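Local coordinates for protein aspartate--tRNA(Asp/Asn) ligase (Thermus thermophilus, PDB 1N9W) that attaches L-aspartate, first activated by ATP as aspartyl-AMP, to both tRNA(Asp) and tRNA(Asn), being a homodimeric, non-discriminating class II aminoacyl-tRNA synthetase, at residues V3-L8 against D38-V43; A258-F263 against Q399-L404; V314-R319 against D331-S336. One frame throughout, in Å; residues are numbered along the deposited sequence.

Contact 1 (V3-L8 against D38-V43); sequences VLVRDL and DRSGVV
The guanidinium of Arg-39 carries Leu-4 on one face: CD2 sits 3.9 Å above the plane, over its centre, and CD1 leans toward NH2, the two side chains crossing at about a right angle. The carboxylate of Asp-38 is the second flat group, and both its oxygens are used. With CG between the backbone N and the carbonyl carbon of Asp-38 (chi1 59°), the group is turned to Val-5, whose backbone N-H is taken by the syn lone pair of OD2, with OD2 to N at 2.9 Å. OD1 is bonded twice by Ser-40, OG coming from the syn side at 2.7 Å and the backbone N from the anti side, both from the same face of the carboxylate and tilted out of its plane. The bond from Ser-40 N closes an Asx turn, and with the one from OG it fixes the carboxylate's rotation. Since Ser-40 OG gives its proton to OD1, it can accept from Arg-6 N at 3.1 Å (152° at the hydrogen), so two successive backbone N-H groups of the 3-8 segment are met by two side chains of one turn.

The Arg-6 guanidinium lies obliquely to Ser-40 CB, which NH1 approaches to 3.3 Å, while its NH2 forms a salt bridge with Asp-143 of the second subunit. Arg-39 reaches the same Asp-143 and also Glu-191 of that subunit, so this edge faces the dimer partner. Deeper in, Val-5 CG2 packs on Val-43 CG1 at 3.8 Å and Leu-8 CD1 on Val-43 CG2 at 3.7 Å; Leu-8 and Val-43 also both touch Leu-18 of strand 15-28. Asp-38 to Gly-41 is a type I beta turn linking the antiparallel strands 31-38 and 41-47, a hairpin of the tRNA-binding OB-fold domain, here covered by the N-terminal segment.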
loop_
_atom_site.group_PDB
_atom_site.type_symbol
_atom_site.label_atom_id
_atom_site.label_comp_id
_atom_site.label_asym_id
_atom_site.label_seq_id
_atom_site.Cartn_x
_atom_site.Cartn_y
_atom_site.Cartn_z
ATOM N N VAL B 3 21.496 6.741 18.102
ATOM C CA VAL B 3 21.717 7.612 16.953
ATOM C C VAL B 3 22.013 6.778 15.701
ATOM O O VAL B 3 22.774 5.816 15.750
ATOM C CB VAL B 3 22.929 8.572 17.194
ATOM C CG1 VAL B 3 23.086 9.518 16.014
ATOM C CG2 VAL B 3 22.737 9.351 18.489
ATOM N N LEU B 4 21.395 7.154 14.586
ATOM C CA LEU B 4 21.605 6.480 13.316
ATOM C C LEU B 4 22.895 7.005 12.684
ATOM O O LEU B 4 23.314 8.133 12.952
ATOM C CB LEU B 4 20.439 6.761 12.379
ATOM C CG LEU B 4 19.162 5.949 12.604
ATOM C CD1 LEU B 4 17.966 6.593 11.876
ATOM C CD2 LEU B 4 19.406 4.541 12.083
ATOM N N VAL B 5 23.516 6.185 11.846
ATOM C CA VAL B 5 24.741 6.573 11.167
ATOM C C VAL B 5 24.596 7.898 10.398
ATOM O O VAL B 5 25.507 8.722 10.390
ATOM C CB VAL B 5 25.196 5.459 10.196
ATOM C CG1 VAL B 5 26.362 5.953 9.322
ATOM C CG2 VAL B 5 25.616 4.225 10.994
ATOM N N ARG B 6 23.447 8.117 9.770
ATOM C CA ARG B 6 23.281 9.349 9.011
ATOM C C ARG B 6 23.236 10.622 9.862
ATOM O O ARG B 6 23.562 11.695 9.370
ATOM C CB ARG B 6 22.037 9.283 8.117
ATOM C CG ARG B 6 20.715 9.120 8.843
ATOM C CD ARG B 6 19.562 9.403 7.896
ATOM N NE ARG B 6 18.295 8.960 8.482
ATOM C CZ ARG B 6 17.621 7.889 8.068
ATOM N NH1 ARG B 6 18.083 7.157 7.053
ATOM N NH2 ARG B 6 16.508 7.543 8.688
ATOM N N ASP B 7 22.860 10.508 11.131
ATOM C CA ASP B 7 22.778 11.687 11.975
ATOM C C ASP B 7 24.009 11.899 12.850
ATOM O O ASP B 7 24.073 12.846 13.634
ATOM C CB ASP B 7 21.523 11.605 12.845
ATOM C CG ASP B 7 20.271 11.405 12.031
ATOM O OD1 ASP B 7 20.066 12.167 11.065
ATOM O OD2 ASP B 7 19.481 10.479 12.350
ATOM N N LEU B 8 24.996 11.023 12.720
ATOM C CA LEU B 8 26.184 11.152 13.545
ATOM C C LEU B 8 26.898 12.498 13.378
ATOM O O LEU B 8 27.531 12.978 14.317
ATOM C CB LEU B 8 27.152 9.992 13.282
ATOM C CG LEU B 8 26.654 8.604 13.696
ATOM C CD1 LEU B 8 27.680 7.557 13.251
ATOM C CD2 LEU B 8 26.439 8.536 15.217
ATOM N N ASP B 38 23.859 0.369 9.869
ATOM C CA ASP B 38 22.476 0.307 10.269
ATOM C C ASP B 38 21.650 0.609 9.012
ATOM O O ASP B 38 22.207 0.634 7.910
ATOM C CB ASP B 38 22.168 1.227 11.489
ATOM C CG ASP B 38 22.485 2.691 11.253
ATOM O OD1 ASP B 38 22.451 3.123 10.083
ATOM O OD2 ASP B 38 22.720 3.425 12.252
ATOM N N ARG B 39 20.343 0.787 9.162
ATOM C CA ARG B 39 19.499 1.029 8.008
ATOM C C ARG B 39 19.848 2.306 7.262
ATOM O O ARG B 39 19.404 2.512 6.133
ATOM C CB ARG B 39 18.015 1.034 8.419
ATOM C CG ARG B 39 17.624 2.062 9.488
ATOM C CD ARG B 39 16.141 1.925 9.853
ATOM N NE ARG B 39 15.644 3.025 10.658
ATOM C CZ ARG B 39 15.717 3.088 11.981
ATOM N NH1 ARG B 39 16.274 2.100 12.666
ATOM N NH2 ARG B 39 15.236 4.146 12.616
ATOM N N SER B 40 20.661 3.158 7.878
ATOM C CA SER B 40 21.026 4.439 7.248
ATOM C C SER B 40 22.458 4.518 6.721
ATOM O O SER B 40 22.830 5.518 6.116
ATOM C CB SER B 40 20.797 5.599 8.220
ATOM O OG SER B 40 21.785 5.599 9.233
ATOM N N GLY B 41 23.263 3.481 6.940
ATOM C CA GLY B 41 24.625 3.530 6.429
ATOM C C GLY B 41 25.659 2.765 7.235
ATOM O O GLY B 41 25.316 1.916 8.063
ATOM N N VAL B 42 26.936 3.053 6.982
ATOM C CA VAL B 42 28.011 2.381 7.704
ATOM C C VAL B 42 28.920 3.370 8.425
ATOM O O VAL B 42 29.159 4.484 7.954
ATOM C CB VAL B 42 28.906 1.504 6.769
ATOM C CG1 VAL B 42 28.054 0.463 6.043
ATOM C CG2 VAL B 42 29.647 2.382 5.763
ATOM N N VAL B 43 29.416 2.951 9.577
ATOM C CA VAL B 43 30.314 3.778 10.354
ATOM C C VAL B 43 31.454 2.938 10.936
ATOM O O VAL B 43 31.260 1.779 11.331
ATOM C CB VAL B 43 29.571 4.507 11.506
ATOM C CG1 VAL B 43 29.045 3.496 12.539
ATOM C CG2 VAL B 43 30.502 5.509 12.161
HETATM O O HOH W 1 22.660 3.244 15.125
HETATM O O HOH W 2 15.812 4.772 8.128
#

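Contact 2 (A258-F263 against Q399-L404); sequences ATWPSF and QKLLGL
Leu-401 is the first residue of 399-404 to pack on the 258-263 loop, and it does most of the work. Its CG stands anti to the backbone N (chi1 -176°), which swings the isobutyl group out from the helix toward Trp-260 and Pro-261. There the two methyls divide the task. CD1 lies over one face of the Trp-260 indole, 3.9 Å from the centroid of the six-membered ring and only 14° off its normal, a CH-pi contact. CD2 reaches the outer end of the same ring, 3.5 Å from CH2. The CD1 methyl is also pressed against the proline: Pro-261 CG is 3.4 Å away, a tight fit, and the two side chains cross at about a right angle. Pro-261 CD covers the same indole face as CD1, so proline and leucine together form a continuous apolar layer on that side of the tryptophan.

Leu-402 follows, and here the backbones come closest. The methyl of Ala-258 is pushed up to the main chain, with CB 3.4 Å from Leu-402 CA, while CD2 of the leucine returns to within 3.9 Å of Ala-258 CB. Gly-403 then leaves the helix with positive phi (63°), and the chain turns so that Leu-404 N can bond Gln-399 O at 3.1 Å.

No hydrogen bond joins the two segments directly, but Arg-342 bridges them, bonding Thr-259 O and Lys-400 O. The last turn of helix 394-402 packs on the loop and also on helix 119-141, with Leu-401 against Leu-131 and Leu-402 against Pro-124 and Val-127. Phe-341 of strand 336-341 touches both Pro-261 and Leu-401, and Trp-260 lies on Leu-242 and Leu-246 of helix 227-248.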
loop_
_atom_site.group_PDB
_atom_site.type_symbol
_atom_site.label_atom_id
_atom_site.label_comp_id
_atom_site.label_asym_id
_atom_site.label_seq_id
_atom_site.Cartn_x
_atom_site.Cartn_y
_atom_site.Cartn_z
ATOM N N ALA B 258 23.000 6.082 -9.848
ATOM C CA ALA B 258 22.084 6.138 -10.981
ATOM C C ALA B 258 21.959 7.562 -11.518
ATOM O O ALA B 258 21.871 8.512 -10.739
ATOM C CB ALA B 258 20.708 5.621 -10.558
ATOM N N THR B 259 21.959 7.716 -12.839
ATOM C CA THR B 259 21.810 9.042 -13.440
ATOM C C THR B 259 20.307 9.333 -13.515
ATOM O O THR B 259 19.533 8.502 -13.994
ATOM C CB THR B 259 22.409 9.094 -14.868
ATOM O OG1 THR B 259 21.710 8.178 -15.719
ATOM C CG2 THR B 259 23.885 8.734 -14.844
ATOM N N TRP B 260 19.890 10.505 -13.053
ATOM C CA TRP B 260 18.468 10.835 -13.058
ATOM C C TRP B 260 17.911 11.139 -14.443
ATOM O O TRP B 260 18.561 11.790 -15.259
ATOM C CB TRP B 260 18.193 12.010 -12.117
ATOM C CG TRP B 260 16.889 11.873 -11.381
ATOM C CD1 TRP B 260 15.834 12.738 -11.410
ATOM C CD2 TRP B 260 16.510 10.809 -10.494
ATOM N NE1 TRP B 260 14.819 12.275 -10.608
ATOM C CE2 TRP B 260 15.199 11.086 -10.047
ATOM C CE3 TRP B 260 17.136 9.630 -10.069
ATOM C CZ2 TRP B 260 14.521 10.250 -9.153
ATOM C CZ3 TRP B 260 16.458 8.797 -9.183
ATOM C CH2 TRP B 260 15.159 9.104 -8.751
ATOM N N PRO B 261 16.687 10.661 -14.724
ATOM C CA PRO B 261 16.007 10.860 -16.009
ATOM C C PRO B 261 15.614 12.312 -16.245
ATOM O O PRO B 261 15.748 13.163 -15.360
ATOM C CB PRO B 261 14.766 9.973 -15.892
ATOM C CG PRO B 261 15.145 8.960 -14.864
ATOM C CD PRO B 261 15.895 9.777 -13.857
ATOM N N SER B 262 15.122 12.581 -17.450
ATOM C CA SER B 262 14.666 13.914 -17.819
ATOM C C SER B 262 13.292 14.109 -17.179
ATOM O O SER B 262 12.578 13.138 -16.927
ATOM C CB SER B 262 14.572 14.030 -19.345
ATOM O OG SER B 262 13.892 12.922 -19.916
ATOM N N PHE B 263 12.923 15.357 -16.920
ATOM C CA PHE B 263 11.645 15.646 -16.283
ATOM C C PHE B 263 10.454 15.125 -17.079
ATOM O O PHE B 263 10.303 15.432 -18.261
ATOM C CB PHE B 263 11.484 17.145 -16.066
ATOM C CG PHE B 263 10.483 17.491 -15.012
ATOM C CD1 PHE B 263 10.784 17.298 -13.666
ATOM C CD2 PHE B 263 9.236 18.001 -15.357
ATOM C CE1 PHE B 263 9.858 17.607 -12.673
ATOM C CE2 PHE B 263 8.298 18.314 -14.371
ATOM C CZ PHE B 263 8.612 18.117 -13.024
ATOM N N GLN B 399 13.891 -0.316 -11.853
ATOM C CA GLN B 399 15.045 -0.890 -12.533
ATOM C C GLN B 399 15.693 0.121 -13.473
ATOM O O GLN B 399 16.880 0.437 -13.354
ATOM C CB GLN B 399 14.617 -2.113 -13.341
ATOM C CG GLN B 399 15.759 -2.879 -13.970
ATOM C CD GLN B 399 15.449 -3.298 -15.391
ATOM O OE1 GLN B 399 14.327 -3.704 -15.701
ATOM N NE2 GLN B 399 16.445 -3.207 -16.264
ATOM N N LYS B 400 14.906 0.622 -14.414
ATOM C CA LYS B 400 15.406 1.583 -15.378
ATOM C C LYS B 400 15.831 2.906 -14.757
ATOM O O LYS B 400 16.763 3.557 -15.234
ATOM C CB LYS B 400 14.361 1.806 -16.477
ATOM C CG LYS B 400 14.397 0.719 -17.534
ATOM C CD LYS B 400 15.750 0.754 -18.251
ATOM C CE LYS B 400 15.948 -0.429 -19.170
ATOM N NZ LYS B 400 17.205 -0.290 -19.947
ATOM N N LEU B 401 15.165 3.295 -13.677
ATOM C CA LEU B 401 15.485 4.545 -12.990
ATOM C C LEU B 401 16.859 4.472 -12.339
ATOM O O LEU B 401 17.609 5.446 -12.338
ATOM C CB LEU B 401 14.443 4.829 -11.907
ATOM C CG LEU B 401 14.566 6.143 -11.134
ATOM C CD1 LEU B 401 14.218 7.302 -12.052
ATOM C CD2 LEU B 401 13.615 6.137 -9.936
ATOM N N LEU B 402 17.185 3.311 -11.781
ATOM C CA LEU B 402 18.454 3.137 -11.090
ATOM C C LEU B 402 19.575 2.511 -11.916
ATOM O O LEU B 402 20.674 2.287 -11.405
ATOM C CB LEU B 402 18.226 2.313 -9.820
ATOM C CG LEU B 402 17.208 2.946 -8.873
ATOM C CD1 LEU B 402 16.919 2.020 -7.706
ATOM C CD2 LEU B 402 17.740 4.284 -8.395
ATOM N N GLY B 403 19.297 2.225 -13.186
ATOM C CA GLY B 403 20.301 1.638 -14.055
ATOM C C GLY B 403 20.736 0.265 -13.590
ATOM O O GLY B 403 21.920 -0.061 -13.596
ATOM N N LEU B 404 19.772 -0.554 -13.192
ATOM C CA LEU B 404 20.082 -1.889 -12.705
ATOM C C LEU B 404 20.119 -2.918 -13.832
ATOM O O LEU B 404 19.436 -2.765 -14.847
ATOM C CB LEU B 404 19.044 -2.299 -11.657
ATOM C CG LEU B 404 18.727 -1.234 -10.600
ATOM C CD1 LEU B 404 17.505 -1.652 -9.802
ATOM C CD2 LEU B 404 19.922 -1.019 -9.696
#

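Contact 3 (V314-R319 against D331-S336); sequences VTRYPR and DGTTRS
Thr-334 holds OG1 between its backbone N and carbonyl carbon (chi1 49°), bringing the hydroxyl 2.8 Å from Tyr-317 O, which it approaches from above the carbonyl plane. The same torsion turns CG2 toward Arg-319, 3.4 Å from its CG. Arg-316 bends at chi2 (-64°), laying CD 3.2 Å from Thr-334 O; its guanidinium has only a long ionic contact with Asp-331, the two planes almost perpendicular, and its stronger partner is Glu-329. Ser-336 OG donates to Thr-334 OG1 at 2.9 Å, so that hydroxyl accepts from the serine and donates to the tyrosine carbonyl. A valine in place of Thr-334 would probably leave Tyr-317 O without its hydroxyl donor and Ser-336 OG without this acceptor. Farther along, Arg-319 N bonds Gly-332 O at 2.9 Å.

Tyr-317 also receives Arg-322 in a cation-pi contact, and Ser-336 OG accepts from the same arginine. These bonds tie together the two ends of the loop connecting antiparallel strands 311-315 and 336-341 of the class II synthetase catalytic sheet, beside the predicted ATP and aspartate sites.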
loop_
_atom_site.group_PDB
_atom_site.type_symbol
_atom_site.label_atom_id
_atom_site.label_comp_id
_atom_site.label_asym_id
_atom_site.label_seq_id
_atom_site.Cartn_x
_atom_site.Cartn_y
_atom_site.Cartn_z
ATOM N N VAL B 314 3.519 6.002 -26.698
ATOM C CA VAL B 314 3.139 5.378 -27.962
ATOM C C VAL B 314 1.612 5.322 -27.945
ATOM O O VAL B 314 1.020 4.538 -27.204
ATOM C CB VAL B 314 3.697 3.942 -28.086
ATOM C CG1 VAL B 314 3.336 3.355 -29.440
ATOM C CG2 VAL B 314 5.203 3.956 -27.911
ATOM N N THR B 315 0.986 6.157 -28.771
ATOM C CA THR B 315 -0.468 6.248 -28.829
ATOM C C THR B 315 -1.129 5.574 -30.025
ATOM O O THR B 315 -0.465 5.182 -30.981
ATOM C CB THR B 315 -0.913 7.710 -28.831
ATOM O OG1 THR B 315 -0.349 8.363 -29.972
ATOM C CG2 THR B 315 -0.443 8.419 -27.566
ATOM N N ARG B 316 -2.455 5.467 -29.952
ATOM C CA ARG B 316 -3.288 4.870 -30.998
ATOM C C ARG B 316 -2.818 3.510 -31.502
ATOM O O ARG B 316 -2.164 3.416 -32.538
ATOM C CB ARG B 316 -3.415 5.831 -32.186
ATOM C CG ARG B 316 -4.164 7.124 -31.885
ATOM C CD ARG B 316 -5.617 6.872 -31.508
ATOM N NE ARG B 316 -6.335 8.114 -31.237
ATOM C CZ ARG B 316 -6.559 9.061 -32.144
ATOM N NH1 ARG B 316 -6.125 8.910 -33.389
ATOM N NH2 ARG B 316 -7.215 10.165 -31.805
ATOM N N TYR B 317 -3.169 2.455 -30.774
ATOM C CA TYR B 317 -2.805 1.098 -31.165
ATOM C C TYR B 317 -3.944 0.472 -31.968
ATOM O O TYR B 317 -5.104 0.847 -31.801
ATOM C CB TYR B 317 -2.530 0.235 -29.932
ATOM C CG TYR B 317 -1.145 0.380 -29.342
ATOM C CD1 TYR B 317 -0.726 1.579 -28.765
ATOM C CD2 TYR B 317 -0.253 -0.691 -29.355
ATOM C CE1 TYR B 317 0.549 1.706 -28.216
ATOM C CE2 TYR B 317 1.022 -0.575 -28.812
ATOM C CZ TYR B 317 1.418 0.625 -28.245
ATOM O OH TYR B 317 2.678 0.748 -27.713
ATOM N N PRO B 318 -3.623 -0.483 -32.861
ATOM C CA PRO B 318 -4.633 -1.160 -33.687
ATOM C C PRO B 318 -5.618 -1.941 -32.814
ATOM O O PRO B 318 -5.211 -2.632 -31.883
ATOM C CB PRO B 318 -3.793 -2.089 -34.562
ATOM C CG PRO B 318 -2.517 -1.332 -34.717
ATOM C CD PRO B 318 -2.264 -0.837 -33.312
ATOM N N ARG B 319 -6.905 -1.837 -33.116
ATOM C CA ARG B 319 -7.904 -2.547 -32.334
ATOM C C ARG B 319 -7.561 -4.019 -32.148
ATOM O O ARG B 319 -7.875 -4.614 -31.115
ATOM C CB ARG B 319 -9.281 -2.441 -32.983
ATOM C CG ARG B 319 -9.930 -1.079 -32.882
ATOM C CD ARG B 319 -11.399 -1.199 -33.233
ATOM N NE ARG B 319 -12.050 -2.214 -32.407
ATOM C CZ ARG B 319 -13.290 -2.661 -32.599
ATOM N NH1 ARG B 319 -14.022 -2.184 -33.595
ATOM N NH2 ARG B 319 -13.796 -3.583 -31.793
ATOM N N ASP B 331 -10.813 4.640 -37.224
ATOM C CA ASP B 331 -9.708 4.715 -38.168
ATOM C C ASP B 331 -8.898 3.452 -37.935
ATOM O O ASP B 331 -7.773 3.309 -38.416
ATOM C CB ASP B 331 -8.868 5.986 -37.937
ATOM C CG ASP B 331 -8.315 6.084 -36.529
ATOM O OD1 ASP B 331 -8.966 5.571 -35.594
ATOM O OD2 ASP B 331 -7.243 6.700 -36.351
ATOM N N GLY B 332 -9.509 2.534 -37.192
ATOM C CA GLY B 332 -8.880 1.264 -36.882
ATOM C C GLY B 332 -8.137 1.238 -35.558
ATOM O O GLY B 332 -7.889 0.166 -35.006
ATOM N N THR B 333 -7.787 2.414 -35.045
ATOM C CA THR B 333 -7.048 2.509 -33.788
ATOM C C THR B 333 -7.931 2.427 -32.545
ATOM O O THR B 333 -9.094 2.023 -32.610
ATOM C CB THR B 333 -6.229 3.823 -33.717
ATOM O OG1 THR B 333 -7.115 4.948 -33.698
ATOM C CG2 THR B 333 -5.298 3.939 -34.913
ATOM N N THR B 334 -7.349 2.805 -31.410
ATOM C CA THR B 334 -8.034 2.803 -30.122
ATOM C C THR B 334 -7.458 3.916 -29.257
ATOM O O THR B 334 -6.378 4.433 -29.539
ATOM C CB THR B 334 -7.842 1.464 -29.375
ATOM O OG1 THR B 334 -6.455 1.111 -29.373
ATOM C CG2 THR B 334 -8.641 0.361 -30.038
ATOM N N ARG B 335 -8.185 4.286 -28.208
ATOM C CA ARG B 335 -7.734 5.332 -27.300
ATOM C C ARG B 335 -6.843 4.736 -26.216
ATOM O O ARG B 335 -7.048 4.968 -25.024
ATOM C CB ARG B 335 -8.931 6.027 -26.659
ATOM C CG ARG B 335 -9.779 6.799 -27.640
ATOM C CD ARG B 335 -10.910 7.505 -26.925
ATOM N NE ARG B 335 -11.710 8.301 -27.846
ATOM C CZ ARG B 335 -12.751 9.038 -27.483
ATOM N NH1 ARG B 335 -13.121 9.081 -26.210
ATOM N NH2 ARG B 335 -13.422 9.732 -28.392
ATOM N N SER B 336 -5.855 3.961 -26.648
ATOM C CA SER B 336 -4.918 3.317 -25.743
ATOM C C SER B 336 -3.529 3.927 -25.903
ATOM O O SER B 336 -3.265 4.639 -26.874
ATOM C CB SER B 336 -4.861 1.816 -26.037
ATOM O OG SER B 336 -4.472 1.584 -27.380
#

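The three contacts are spread along an elongated chain. Contact 1 belongs to the tRNA-binding OB-fold end, where the side chain of Val-43 lies about 6 Å from that of Glu-76, a tRNA-contacting residue like Gln-44, the next along. Contacts 2 and 3 both fall in the catalytic domain, their centres about 29 Å apart, and residues 314-336 lie between contact 2's segments in sequence. Strand 336-341 connects them, from Ser-336 to Phe-341, which packs on contact 2. Predicted active-site residues are near both, side chain to side chain: Glu-345 about 7 Å from Tyr-317, Arg-396 about 9 Å from Leu-401. Contacts 1 and 3, centres about 51 Å apart, lie on opposite sides of the chain's centre.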